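Local coordinates for protein ricin B lectin (Clostridium thermocellum, PDB 3VSF) that probably hydrolyses beta-1,3-galactan from its chain ends with a family 43 glycosidase domain and binds galactose through a ricin-type beta-trefoil module, at residues A[121-126]-A[189-194]; A[196-201]-A[211-216]; A[408-413]-A[447-452]. All blocks are in the same frame, centred on the assembly; numbering follows the deposited sequence.

Contact 1: residues A[121-126]-A[189-194]; sequences KVMYNA and VFVDTD
M123 reaches across to V189 and V191, and its flexible chain makes most of the apolar contact. With CG set between the backbone N and the carbonyl carbon (chi1 58°), the chain is directed across the gap and the sulfur comes to 3.8 Å from V189 CB, with V189 CG1 only slightly farther off. A bend at the last torsion (chi3 -58°) swings CE along the neighbouring strand, where it rests 3.6 Å from V191 CG2. M123 CB fills in between, 3.9 Å from V191 CG2 and 4.0 Å from V189 CG2, so one unbranched side chain serves two beta-branched ones. W134 and Y218 of the surrounding fold also touch M123.

K121 adds an aliphatic contact of another kind: its CB lies 3.5 Å from V189 CG2. The chain beyond is bent and leads away, carrying NZ to a hydrogen bond with G60 O. Lysine suits the place because its root is hydrocarbon while its ammonium group is carried out of the contact to a backbone carbonyl.

Polar bonding across the gap is absent. The strands run nearly parallel, 16° apart, but their axes come no closer than 7.1 Å, too far for a backbone ladder. Each bonds within its own sheet instead, M123 with V132 and F190 with Y198. Between strands 121-124 and 189-191 the cohesion is therefore apolar and non-directional, so it depends on shape; a polar link between the blades comes just beyond, from N125 ND2 to P216 O.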
ATOM      1  N   LYS A 121       9.608  14.542   0.744  1.00 69.42           N
ATOM      2  CA  LYS A 121       8.794  14.303   1.931  1.00 69.56           C
ATOM      3  C   LYS A 121       8.801  15.526   2.841  1.00 73.92           C
ATOM      4  O   LYS A 121       9.780  16.271   2.886  1.00 73.09           O
ATOM      5  CB  LYS A 121       9.304  13.078   2.690  1.00 67.63           C
ATOM      6  CG  LYS A 121       9.371  11.810   1.854  1.00 68.04           C
ATOM      7  CD  LYS A 121       8.004  11.431   1.312  1.00 68.95           C
ATOM      8  CE  LYS A 121       8.071  10.164   0.476  1.00 69.93           C
ATOM      9  NZ  LYS A 121       8.950  10.321  -0.715  1.00 70.07           N
ATOM     10  N   VAL A 122       7.705  15.728   3.567  1.00 73.17           N
ATOM     11  CA  VAL A 122       7.592  16.863   4.478  1.00 74.09           C
ATOM     12  C   VAL A 122       7.275  16.417   5.902  1.00 76.35           C
ATOM     13  O   VAL A 122       6.387  15.594   6.125  1.00 78.81           O
ATOM     14  CB  VAL A 122       6.518  17.863   4.006  1.00 75.00           C
ATOM     15  CG1 VAL A 122       6.203  18.865   5.105  1.00 76.21           C
ATOM     16  CG2 VAL A 122       6.974  18.573   2.741  1.00 74.35           C
ATOM     17  N   MET A 123       8.012  16.968   6.861  1.00 74.97           N
ATOM     18  CA  MET A 123       7.802  16.664   8.270  1.00 76.63           C
ATOM     19  C   MET A 123       7.625  17.956   9.061  1.00 79.59           C
ATOM     20  O   MET A 123       8.131  19.004   8.662  1.00 81.89           O
ATOM     21  CB  MET A 123       8.983  15.862   8.821  1.00 75.35           C
ATOM     22  CG  MET A 123      10.327  16.559   8.675  1.00 74.51           C
ATOM     23  SD  MET A 123      11.728  15.467   8.987  1.00 77.68           S
ATOM     24  CE  MET A 123      11.371  14.915  10.653  1.00 75.89           C
ATOM     25  N   TYR A 124       6.905  17.881  10.175  1.00 80.48           N
ATOM     26  CA  TYR A 124       6.662  19.061  10.999  1.00 81.84           C
ATOM     27  C   TYR A 124       7.469  19.048  12.294  1.00 83.98           C
ATOM     28  O   TYR A 124       7.657  18.001  12.914  1.00 83.53           O
ATOM     29  CB  TYR A 124       5.173  19.213  11.312  1.00 82.28           C
ATOM     30  CG  TYR A 124       4.878  20.293  12.329  1.00 87.33           C
ATOM     31  CD1 TYR A 124       4.622  19.973  13.656  1.00 88.19           C
ATOM     32  CD2 TYR A 124       4.867  21.634  11.965  1.00 85.45           C
ATOM     33  CE1 TYR A 124       4.357  20.956  14.591  1.00 88.92           C
ATOM     34  CE2 TYR A 124       4.603  22.624  12.892  1.00 84.72           C
ATOM     35  CZ  TYR A 124       4.349  22.281  14.203  1.00 86.95           C
ATOM     36  OH  TYR A 124       4.084  23.260  15.132  1.00 85.03           O
ATOM     37  N   ASN A 125       7.940  20.224  12.697  1.00 86.31           N
ATOM     38  CA  ASN A 125       8.701  20.373  13.930  1.00 86.64           C
ATOM     39  C   ASN A 125       7.899  21.131  14.982  1.00 89.32           C
ATOM     40  O   ASN A 125       7.521  22.283  14.774  1.00 90.68           O
ATOM     41  CB  ASN A 125      10.021  21.095  13.652  1.00 82.79           C
ATOM     42  CG  ASN A 125      10.952  21.100  14.849  1.00 83.87           C
ATOM     43  OD1 ASN A 125      10.511  21.053  15.998  1.00 84.99           O
ATOM     44  ND2 ASN A 125      12.252  21.160  14.584  1.00 83.84           N
ATOM     45  N   ALA A 126       7.637  20.477  16.110  1.00 91.18           N
ATOM     46  CA  ALA A 126       6.873  21.092  17.191  1.00 91.30           C
ATOM     47  C   ALA A 126       7.649  22.233  17.840  1.00 91.09           C
ATOM     48  O   ALA A 126       7.094  23.298  18.112  1.00 92.58           O
ATOM     49  CB  ALA A 126       6.493  20.048  18.230  1.00 90.05           C
ATOM     50  N   VAL A 189      11.117  10.457   5.361  1.00 67.36           N
ATOM     51  CA  VAL A 189      11.266  11.076   6.675  1.00 65.82           C
ATOM     52  C   VAL A 189      10.348  10.446   7.717  1.00 68.04           C
ATOM     53  O   VAL A 189       9.317   9.862   7.381  1.00 66.90           O
ATOM     54  CB  VAL A 189      10.995  12.591   6.621  1.00 67.10           C
ATOM     55  CG1 VAL A 189      11.988  13.274   5.695  1.00 69.72           C
ATOM     56  CG2 VAL A 189       9.568  12.858   6.171  1.00 69.06           C
ATOM     57  N   PHE A 190      10.728  10.575   8.985  1.00 71.10           N
ATOM     58  CA  PHE A 190       9.947  10.022  10.083  1.00 70.71           C
ATOM     59  C   PHE A 190      10.122  10.831  11.366  1.00 74.40           C
ATOM     60  O   PHE A 190      11.238  11.206  11.728  1.00 74.55           O
ATOM     61  CB  PHE A 190      10.332   8.562  10.330  1.00 71.10           C
ATOM     62  CG  PHE A 190       9.820   8.012  11.631  1.00 72.64           C
ATOM     63  CD1 PHE A 190      10.664   7.880  12.721  1.00 71.20           C
ATOM     64  CD2 PHE A 190       8.495   7.631  11.766  1.00 71.69           C
ATOM     65  CE1 PHE A 190      10.197   7.376  13.921  1.00 74.73           C
ATOM     66  CE2 PHE A 190       8.023   7.126  12.962  1.00 72.74           C
ATOM     67  CZ  PHE A 190       8.875   6.999  14.041  1.00 75.51           C
ATOM     68  N   VAL A 191       9.011  11.094  12.048  1.00 75.33           N
ATOM     69  CA  VAL A 191       9.037  11.819  13.313  1.00 76.15           C
ATOM     70  C   VAL A 191       8.649  10.887  14.456  1.00 76.78           C
ATOM     71  O   VAL A 191       7.523  10.391  14.505  1.00 76.24           O
ATOM     72  CB  VAL A 191       8.070  13.016  13.295  1.00 77.59           C
ATOM     73  CG1 VAL A 191       8.273  13.876  14.534  1.00 72.83           C
ATOM     74  CG2 VAL A 191       8.267  13.837  12.033  1.00 79.42           C
ATOM     75  N   ASP A 192       9.583  10.655  15.373  1.00 74.40           N
ATOM     76  CA  ASP A 192       9.359   9.719  16.470  1.00 77.13           C
ATOM     77  C   ASP A 192       8.515  10.337  17.584  1.00 79.60           C
ATOM     78  O   ASP A 192       8.267  11.543  17.594  1.00 78.16           O
ATOM     79  CB  ASP A 192      10.695   9.218  17.025  1.00 76.45           C
ATOM     80  CG  ASP A 192      10.541   7.979  17.887  1.00 77.11           C
ATOM     81  OD1 ASP A 192       9.574   7.219  17.671  1.00 76.66           O
ATOM     82  OD2 ASP A 192      11.391   7.764  18.776  1.00 77.67           O
ATOM     83  N   THR A 193       8.076   9.499  18.519  1.00 77.40           N
ATOM     84  CA  THR A 193       7.237   9.944  19.628  1.00 77.62           C
ATOM     85  C   THR A 193       7.955  10.960  20.509  1.00 80.75           C
ATOM     86  O   THR A 193       7.348  11.920  20.984  1.00 80.04           O
ATOM     87  CB  THR A 193       6.786   8.758  20.505  1.00 80.70           C
ATOM     88  OG1 THR A 193       7.935   8.121  21.078  1.00 83.37           O
ATOM     89  CG2 THR A 193       6.006   7.746  19.680  1.00 74.81           C
ATOM     90  N   ASP A 194       9.248  10.741  20.727  1.00 81.19           N
ATOM     91  CA  ASP A 194      10.045  11.622  21.573  1.00 76.07           C
ATOM     92  C   ASP A 194      10.311  12.971  20.909  1.00 77.49           C
ATOM     93  O   ASP A 194      10.854  13.883  21.531  1.00 78.91           O
ATOM     94  CB  ASP A 194      11.366  10.950  21.958  1.00 75.04           C
ATOM     95  CG  ASP A 194      12.119  10.410  20.759  1.00 78.40           C
ATOM     96  OD1 ASP A 194      11.853  10.870  19.628  1.00 78.91           O
ATOM     97  OD2 ASP A 194      12.981   9.524  20.945  1.00 75.45           O
TER

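Contact 2: residues A[196-201]-A[211-216]; sequences KGYFIS and LYELTP
F199 and Y212 face each other as a hydrogen-bonded antiparallel pair, the tight centre of this contact. F199 N gives a nearly straight bond (171°) to Y212 O at 2.8 Å, and Y212 N returns one to F199 O at 2.7 Å. Their side chains run side by side, pointing the same way; Y212 CD2 comes to the edge of the F199 ring, 3.7 Å from CD2. S201 OG, hydrogen-bonded to S184, lies in plane at the edge of the tyrosine ring. W134 of the preceding blade meets the phenylalanine ring.

L214 extends this face: its CD2 packs 3.8 Å from F199 CB. Because G197 carries no side chain, the leucine can lie against its backbone, while L214 N bonds to G197 O at 2.9 Å. On the other face L211 stretches its chain anti to its own N (chi1 -180°), which places CD1 between two neighbours, 4.0 Å from I200 CB and 4.1 Å from Y198 CB. Leucine and isoleucine suit the buried end of this face, where L239 and P237 of the next blade close in; Y198 and E213 lie farther along it.

The solvent side is looser and belongs to E213 and K196. The extended E213 chain lies along the flank of the buried Y198 ring, and K196 crosses its carboxylate with methylenes, NZ stopping 4.6 Å from E213 OE2, too far for a salt bridge. Such a beta hairpin forms the two middle strands of a four-stranded antiparallel blade, as in the five-bladed propeller of family 43 glycosidases.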
ATOM      1  N   LYS A 196      12.099  13.284  18.067  1.00 76.77           N
ATOM      2  CA  LYS A 196      13.319  13.208  17.271  1.00 74.77           C
ATOM      3  C   LYS A 196      13.007  12.985  15.795  1.00 76.80           C
ATOM      4  O   LYS A 196      12.225  12.102  15.441  1.00 78.65           O
ATOM      5  CB  LYS A 196      14.240  12.100  17.789  1.00 75.07           C
ATOM      6  CG  LYS A 196      15.049  12.486  19.016  1.00 76.93           C
ATOM      7  CD  LYS A 196      16.052  11.400  19.374  1.00 80.76           C
ATOM      8  CE  LYS A 196      17.042  11.884  20.423  1.00 85.57           C
ATOM      9  NZ  LYS A 196      16.365  12.314  21.677  1.00 88.85           N
ATOM     10  N   GLY A 197      13.622  13.794  14.940  1.00 76.58           N
ATOM     11  CA  GLY A 197      13.436  13.668  13.507  1.00 73.91           C
ATOM     12  C   GLY A 197      14.402  12.671  12.904  1.00 74.05           C
ATOM     13  O   GLY A 197      15.531  12.524  13.372  1.00 74.23           O
ATOM     14  N   TYR A 198      13.959  11.979  11.861  1.00 74.46           N
ATOM     15  CA  TYR A 198      14.787  10.972  11.213  1.00 72.52           C
ATOM     16  C   TYR A 198      14.695  11.047   9.695  1.00 72.92           C
ATOM     17  O   TYR A 198      13.625  11.288   9.135  1.00 73.07           O
ATOM     18  CB  TYR A 198      14.402   9.572  11.695  1.00 71.41           C
ATOM     19  CG  TYR A 198      14.715   9.320  13.151  1.00 71.19           C
ATOM     20  CD1 TYR A 198      15.912   8.726  13.530  1.00 71.37           C
ATOM     21  CD2 TYR A 198      13.817   9.679  14.147  1.00 71.66           C
ATOM     22  CE1 TYR A 198      16.203   8.494  14.860  1.00 75.30           C
ATOM     23  CE2 TYR A 198      14.101   9.452  15.479  1.00 72.96           C
ATOM     24  CZ  TYR A 198      15.295   8.860  15.831  1.00 76.11           C
ATOM     25  OH  TYR A 198      15.581   8.630  17.157  1.00 80.94           O
ATOM     26  N   PHE A 199      15.831  10.841   9.040  1.00 72.43           N
ATOM     27  CA  PHE A 199      15.898  10.813   7.587  1.00 69.36           C
ATOM     28  C   PHE A 199      16.522   9.498   7.141  1.00 69.04           C
ATOM     29  O   PHE A 199      17.599   9.126   7.605  1.00 73.04           O
ATOM     30  CB  PHE A 199      16.720  11.995   7.067  1.00 69.89           C
ATOM     31  CG  PHE A 199      16.936  11.980   5.580  1.00 68.52           C
ATOM     32  CD1 PHE A 199      15.975  12.488   4.721  1.00 67.38           C
ATOM     33  CD2 PHE A 199      18.107  11.469   5.041  1.00 66.87           C
ATOM     34  CE1 PHE A 199      16.174  12.479   3.351  1.00 64.38           C
ATOM     35  CE2 PHE A 199      18.310  11.458   3.673  1.00 66.01           C
ATOM     36  CZ  PHE A 199      17.342  11.964   2.828  1.00 64.20           C
ATOM     37  N   ILE A 200      15.840   8.791   6.248  1.00 68.14           N
ATOM     38  CA  ILE A 200      16.328   7.506   5.769  1.00 68.90           C
ATOM     39  C   ILE A 200      16.504   7.527   4.255  1.00 66.26           C
ATOM     40  O   ILE A 200      15.680   8.089   3.534  1.00 65.69           O
ATOM     41  CB  ILE A 200      15.380   6.355   6.178  1.00 69.05           C
ATOM     42  CG1 ILE A 200      15.982   5.000   5.798  1.00 68.94           C
ATOM     43  CG2 ILE A 200      14.007   6.538   5.546  1.00 62.87           C
ATOM     44  CD1 ILE A 200      15.157   3.819   6.256  1.00 68.04           C
ATOM     45  N   SER A 201      17.586   6.921   3.778  1.00 64.78           N
ATOM     46  CA  SER A 201      17.870   6.886   2.348  1.00 65.55           C
ATOM     47  C   SER A 201      18.794   5.727   1.993  1.00 66.42           C
ATOM     48  O   SER A 201      19.493   5.190   2.851  1.00 66.95           O
ATOM     49  CB  SER A 201      18.487   8.210   1.888  1.00 67.65           C
ATOM     50  OG  SER A 201      19.737   8.441   2.517  1.00 70.03           O
ATOM     51  N   LEU A 211      19.859   5.065   8.147  1.00 71.67           N
ATOM     52  CA  LEU A 211      18.922   5.817   8.968  1.00 72.41           C
ATOM     53  C   LEU A 211      19.662   6.925   9.707  1.00 72.73           C
ATOM     54  O   LEU A 211      20.416   6.659  10.642  1.00 72.28           O
ATOM     55  CB  LEU A 211      18.221   4.897   9.968  1.00 71.71           C
ATOM     56  CG  LEU A 211      17.197   5.562  10.893  1.00 72.62           C
ATOM     57  CD1 LEU A 211      16.070   6.188  10.086  1.00 71.16           C
ATOM     58  CD2 LEU A 211      16.649   4.561  11.897  1.00 74.95           C
ATOM     59  N   TYR A 212      19.448   8.164   9.280  1.00 72.77           N
ATOM     60  CA  TYR A 212      20.116   9.309   9.887  1.00 73.49           C
ATOM     61  C   TYR A 212      19.227   9.986  10.921  1.00 74.14           C
ATOM     62  O   TYR A 212      18.048  10.236  10.671  1.00 73.47           O
ATOM     63  CB  TYR A 212      20.521  10.326   8.817  1.00 74.54           C
ATOM     64  CG  TYR A 212      21.375   9.759   7.707  1.00 72.54           C
ATOM     65  CD1 TYR A 212      22.747   9.615   7.865  1.00 70.19           C
ATOM     66  CD2 TYR A 212      20.810   9.375   6.499  1.00 72.99           C
ATOM     67  CE1 TYR A 212      23.531   9.099   6.850  1.00 70.70           C
ATOM     68  CE2 TYR A 212      21.586   8.859   5.479  1.00 74.63           C
ATOM     69  CZ  TYR A 212      22.946   8.723   5.660  1.00 71.51           C
ATOM     70  OH  TYR A 212      23.720   8.209   4.647  1.00 70.12           O
ATOM     71  N   GLU A 213      19.798  10.282  12.083  1.00 76.37           N
ATOM     72  CA  GLU A 213      19.096  11.047  13.104  1.00 75.69           C
ATOM     73  C   GLU A 213      19.329  12.533  12.871  1.00 76.99           C
ATOM     74  O   GLU A 213      20.469  12.976  12.740  1.00 75.71           O
ATOM     75  CB  GLU A 213      19.575  10.654  14.503  1.00 79.15           C
ATOM     76  CG  GLU A 213      18.922  11.446  15.625  1.00 80.77           C
ATOM     77  CD  GLU A 213      19.431  11.049  16.996  1.00 82.97           C
ATOM     78  OE1 GLU A 213      20.211  10.076  17.085  1.00 84.07           O
ATOM     79  OE2 GLU A 213      19.053  11.710  17.986  1.00 82.80           O
ATOM     80  N   LEU A 214      18.247  13.299  12.813  1.00 75.37           N
ATOM     81  CA  LEU A 214      18.339  14.726  12.533  1.00 73.93           C
ATOM     82  C   LEU A 214      18.549  15.545  13.802  1.00 76.33           C
ATOM     83  O   LEU A 214      18.198  15.112  14.899  1.00 77.16           O
ATOM     84  CB  LEU A 214      17.079  15.208  11.813  1.00 71.43           C
ATOM     85  CG  LEU A 214      16.727  14.486  10.514  1.00 72.88           C
ATOM     86  CD1 LEU A 214      15.435  15.037   9.930  1.00 74.44           C
ATOM     87  CD2 LEU A 214      17.866  14.599   9.515  1.00 72.66           C
ATOM     88  N   THR A 215      19.129  16.729  13.640  1.00 77.51           N
ATOM     89  CA  THR A 215      19.256  17.676  14.738  1.00 74.62           C
ATOM     90  C   THR A 215      17.867  18.182  15.120  1.00 75.55           C
ATOM     91  O   THR A 215      16.916  18.012  14.358  1.00 77.96           O
ATOM     92  CB  THR A 215      20.160  18.864  14.353  1.00 79.11           C
ATOM     93  OG1 THR A 215      19.725  19.413  13.103  1.00 79.44           O
ATOM     94  CG2 THR A 215      21.605  18.412  14.220  1.00 79.12           C
ATOM     95  N   PRO A 216      17.740  18.796  16.306  1.00 74.41           N
ATOM     96  CA  PRO A 216      16.445  19.288  16.788  1.00 72.05           C
ATOM     97  C   PRO A 216      15.675  20.109  15.754  1.00 75.27           C
ATOM     98  O   PRO A 216      14.445  20.126  15.792  1.00 75.63           O
ATOM     99  CB  PRO A 216      16.834  20.168  17.975  1.00 72.08           C
ATOM    100  CG  PRO A 216      18.070  19.533  18.502  1.00 70.67           C
ATOM    101  CD  PRO A 216      18.810  19.011  17.299  1.00 74.73           C
TER

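Contact 3: residues A[408-413]-A[447-452]; sequences GYKKIV and WKFTDI
W447 and K410 join the two strands through a pair of backbone hydrogen bonds, W447 N to K410 O at 2.8 Å and a more bent one from K410 N to W447 O at 2.7 Å. Beyond this pair the strands splay apart, their axes 112° from each other, and the contact passes from backbone bonds to side chains.

The indole of W447 carries most of it. Its CB lies beside K410 O and the tip of I412. With CG anti to the carbonyl carbon (chi1 -57°), the ring is turned toward I412: CG meets CD1 of the isoleucine, and the ring atom CD1 lies 3.8 Å from I412 CG1. Farther round, NE1 leaves the contact and gives its hydrogen to L421 O, which satisfies the buried polar end and helps to set the rotation of the ring. I459, S461 and V423 of neighbouring strands also touch the W447 side chain. I412 crosses the indole at about a right angle, and its CD1 sits over the five-membered ring, 4.2 Å from the centroid and 27° off the normal, a CH-pi contact. The same methyl is 4.0 Å from F449 CZ; isoleucine suits the place because its slim aliphatic tip touches both aromatic side chains.

On the opposite face Y409 CD1 lies 3.5 Å from K448 CB, a contact using only the lysine's hydrocarbon root, as suits a more exposed place.

W447 is about 6 Å, side chain to side chain, from D422, a galactose-binding residue, though the sugar is absent here. W447 is the tryptophan of the Gln-X-Trp motif of ricin-type lectins, and the two strands belong to the barrel of the beta-trefoil.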
ATOM      1  N   GLY A 408     -16.235 -13.361 -16.870  1.00 75.54           N
ATOM      2  CA  GLY A 408     -17.393 -13.952 -16.229  1.00 77.87           C
ATOM      3  C   GLY A 408     -17.126 -14.281 -14.773  1.00 76.24           C
ATOM      4  O   GLY A 408     -17.933 -14.941 -14.117  1.00 77.97           O
ATOM      5  N   TYR A 409     -15.992 -13.810 -14.264  1.00 70.15           N
ATOM      6  CA  TYR A 409     -15.560 -14.145 -12.911  1.00 67.45           C
ATOM      7  C   TYR A 409     -15.924 -13.062 -11.898  1.00 65.94           C
ATOM      8  O   TYR A 409     -16.193 -11.920 -12.265  1.00 69.72           O
ATOM      9  CB  TYR A 409     -14.055 -14.420 -12.889  1.00 64.14           C
ATOM     10  CG  TYR A 409     -13.633 -15.492 -13.870  1.00 66.81           C
ATOM     11  CD1 TYR A 409     -13.639 -16.833 -13.510  1.00 67.22           C
ATOM     12  CD2 TYR A 409     -13.240 -15.162 -15.161  1.00 69.66           C
ATOM     13  CE1 TYR A 409     -13.260 -17.816 -14.406  1.00 68.67           C
ATOM     14  CE2 TYR A 409     -12.858 -16.139 -16.064  1.00 70.30           C
ATOM     15  CZ  TYR A 409     -12.871 -17.464 -15.680  1.00 71.31           C
ATOM     16  OH  TYR A 409     -12.492 -18.440 -16.575  1.00 68.63           O
ATOM     17  N   LYS A 410     -15.934 -13.436 -10.622  1.00 64.47           N
ATOM     18  CA  LYS A 410     -16.335 -12.529  -9.554  1.00 62.95           C
ATOM     19  C   LYS A 410     -15.597 -12.835  -8.254  1.00 61.19           C
ATOM     20  O   LYS A 410     -15.002 -13.900  -8.102  1.00 62.51           O
ATOM     21  CB  LYS A 410     -17.843 -12.621  -9.317  1.00 68.14           C
ATOM     22  CG  LYS A 410     -18.695 -12.132 -10.477  1.00 74.88           C
ATOM     23  CD  LYS A 410     -20.157 -12.496 -10.279  1.00 71.34           C
ATOM     24  CE  LYS A 410     -21.029 -11.887 -11.364  1.00 76.55           C
ATOM     25  NZ  LYS A 410     -21.004 -10.399 -11.320  1.00 78.63           N
ATOM     26  N   LYS A 411     -15.646 -11.891  -7.321  1.00 62.18           N
ATOM     27  CA  LYS A 411     -15.050 -12.077  -6.003  1.00 61.16           C
ATOM     28  C   LYS A 411     -16.120 -12.411  -4.974  1.00 64.23           C
ATOM     29  O   LYS A 411     -17.084 -11.665  -4.807  1.00 67.40           O
ATOM     30  CB  LYS A 411     -14.302 -10.817  -5.567  1.00 60.44           C
ATOM     31  CG  LYS A 411     -12.808 -10.837  -5.836  1.00 60.99           C
ATOM     32  CD  LYS A 411     -12.151  -9.566  -5.318  1.00 58.99           C
ATOM     33  CE  LYS A 411     -12.464  -9.347  -3.845  1.00 59.36           C
ATOM     34  NZ  LYS A 411     -11.922  -8.053  -3.341  1.00 58.98           N
ATOM     35  N   ILE A 412     -15.949 -13.533  -4.286  1.00 61.32           N
ATOM     36  CA  ILE A 412     -16.854 -13.904  -3.209  1.00 58.12           C
ATOM     37  C   ILE A 412     -16.273 -13.438  -1.879  1.00 59.35           C
ATOM     38  O   ILE A 412     -15.356 -14.058  -1.342  1.00 59.16           O
ATOM     39  CB  ILE A 412     -17.098 -15.422  -3.168  1.00 58.34           C
ATOM     40  CG1 ILE A 412     -17.580 -15.918  -4.533  1.00 54.83           C
ATOM     41  CG2 ILE A 412     -18.106 -15.772  -2.084  1.00 60.61           C
ATOM     42  CD1 ILE A 412     -17.873 -17.402  -4.576  1.00 52.56           C
ATOM     43  N   VAL A 413     -16.808 -12.340  -1.355  1.00 61.32           N
ATOM     44  CA  VAL A 413     -16.264 -11.721  -0.152  1.00 62.75           C
ATOM     45  C   VAL A 413     -17.159 -11.947   1.061  1.00 61.09           C
ATOM     46  O   VAL A 413     -18.370 -11.749   0.995  1.00 61.30           O
ATOM     47  CB  VAL A 413     -16.063 -10.204  -0.345  1.00 61.32           C
ATOM     48  CG1 VAL A 413     -15.327  -9.609   0.847  1.00 61.48           C
ATOM     49  CG2 VAL A 413     -15.306  -9.928  -1.633  1.00 60.24           C
ATOM     50  N   TRP A 447     -14.055 -16.301  -9.197  1.00 61.34           N
ATOM     51  CA  TRP A 447     -14.989 -17.412  -9.355  1.00 61.29           C
ATOM     52  C   TRP A 447     -16.020 -17.148 -10.444  1.00 64.09           C
ATOM     53  O   TRP A 447     -16.603 -16.066 -10.511  1.00 65.74           O
ATOM     54  CB  TRP A 447     -15.701 -17.688  -8.029  1.00 57.37           C
ATOM     55  CG  TRP A 447     -14.764 -17.988  -6.904  1.00 55.56           C
ATOM     56  CD1 TRP A 447     -14.257 -17.101  -6.002  1.00 53.17           C
ATOM     57  CD2 TRP A 447     -14.217 -19.266  -6.563  1.00 55.32           C
ATOM     58  NE1 TRP A 447     -13.429 -17.747  -5.118  1.00 53.28           N
ATOM     59  CE2 TRP A 447     -13.387 -19.079  -5.441  1.00 56.15           C
ATOM     60  CE3 TRP A 447     -14.349 -20.552  -7.097  1.00 53.96           C
ATOM     61  CZ2 TRP A 447     -12.692 -20.128  -4.842  1.00 56.42           C
ATOM     62  CZ3 TRP A 447     -13.659 -21.591  -6.502  1.00 51.88           C
ATOM     63  CH2 TRP A 447     -12.843 -21.373  -5.387  1.00 52.29           C
ATOM     64  N   LYS A 448     -16.245 -18.146 -11.294  1.00 63.84           N
ATOM     65  CA  LYS A 448     -17.261 -18.042 -12.335  1.00 65.27           C
ATOM     66  C   LYS A 448     -18.485 -18.887 -11.996  1.00 66.21           C
ATOM     67  O   LYS A 448     -18.363 -20.056 -11.626  1.00 64.90           O
ATOM     68  CB  LYS A 448     -16.700 -18.460 -13.695  1.00 67.47           C
ATOM     69  CG  LYS A 448     -17.703 -18.329 -14.832  1.00 69.45           C
ATOM     70  CD  LYS A 448     -17.071 -18.616 -16.185  1.00 74.67           C
ATOM     71  CE  LYS A 448     -16.684 -20.079 -16.324  1.00 75.46           C
ATOM     72  NZ  LYS A 448     -16.133 -20.373 -17.678  1.00 77.59           N
ATOM     73  N   PHE A 449     -19.663 -18.287 -12.125  1.00 68.46           N
ATOM     74  CA  PHE A 449     -20.913 -18.988 -11.862  1.00 63.11           C
ATOM     75  C   PHE A 449     -21.508 -19.549 -13.148  1.00 65.16           C
ATOM     76  O   PHE A 449     -21.725 -18.818 -14.115  1.00 67.57           O
ATOM     77  CB  PHE A 449     -21.918 -18.055 -11.184  1.00 59.73           C
ATOM     78  CG  PHE A 449     -21.557 -17.701  -9.770  1.00 61.63           C
ATOM     79  CD1 PHE A 449     -22.206 -18.304  -8.705  1.00 62.95           C
ATOM     80  CD2 PHE A 449     -20.566 -16.772  -9.506  1.00 59.56           C
ATOM     81  CE1 PHE A 449     -21.875 -17.980  -7.402  1.00 64.78           C
ATOM     82  CE2 PHE A 449     -20.231 -16.446  -8.205  1.00 59.64           C
ATOM     83  CZ  PHE A 449     -20.886 -17.051  -7.152  1.00 60.52           C
ATOM     84  N   THR A 450     -21.767 -20.852 -13.154  1.00 66.24           N
ATOM     85  CA  THR A 450     -22.360 -21.508 -14.310  1.00 65.82           C
ATOM     86  C   THR A 450     -23.738 -22.058 -13.961  1.00 71.28           C
ATOM     87  O   THR A 450     -23.861 -23.001 -13.180  1.00 71.58           O
ATOM     88  CB  THR A 450     -21.473 -22.659 -14.818  1.00 66.71           C
ATOM     89  OG1 THR A 450     -20.124 -22.198 -14.964  1.00 64.18           O
ATOM     90  CG2 THR A 450     -21.981 -23.172 -16.157  1.00 68.46           C
ATOM     91  N   ASP A 451     -24.774 -21.459 -14.541  1.00 75.03           N
ATOM     92  CA  ASP A 451     -26.148 -21.874 -14.281  1.00 74.06           C
ATOM     93  C   ASP A 451     -26.400 -23.297 -14.769  1.00 73.95           C
ATOM     94  O   ASP A 451     -26.160 -23.615 -15.934  1.00 72.59           O
ATOM     95  CB  ASP A 451     -27.134 -20.906 -14.945  1.00 77.48           C
ATOM     96  CG  ASP A 451     -28.584 -21.274 -14.683  1.00 80.56           C
ATOM     97  OD1 ASP A 451     -29.153 -20.785 -13.684  1.00 82.27           O
ATOM     98  OD2 ASP A 451     -29.157 -22.048 -15.478  1.00 78.16           O
ATOM     99  N   ILE A 452     -26.880 -24.151 -13.870  1.00 72.96           N
ATOM    100  CA  ILE A 452     -27.211 -25.527 -14.220  1.00 75.26           C
ATOM    101  C   ILE A 452     -28.716 -25.764 -14.135  1.00 79.86           C
ATOM    102  O   ILE A 452     -29.201 -26.857 -14.432  1.00 78.35           O
ATOM    103  CB  ILE A 452     -26.476 -26.539 -13.321  1.00 72.16           C
ATOM    104  CG1 ILE A 452     -26.799 -26.282 -11.848  1.00 71.09           C
ATOM    105  CG2 ILE A 452     -24.977 -26.469 -13.555  1.00 71.82           C
ATOM    106  CD1 ILE A 452     -26.054 -27.187 -10.893  1.00 65.68           C
TER

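In the fold
From the N terminus, the chain first closes contact 1, where 62 residues intervene between the segments on strand 116-124 and strand 187-191, the leading strands of consecutive propeller blades. Contact 2 follows at once, a hairpin closure with nine residues between its segments, inside the blade that strand 187-191 begins. The two touch, N125 ND2 bonding to P216 O and M123 packing on G197, so the joint between blades and the pairing within one form a continuous region. Contact 3 comes much later, joining strand 409-414 to strand 447-453, neighbours in the barrel sheet of the beta-trefoil, its centre about 47 Å from that of contact 1. All three lie in series; none nests or crosses.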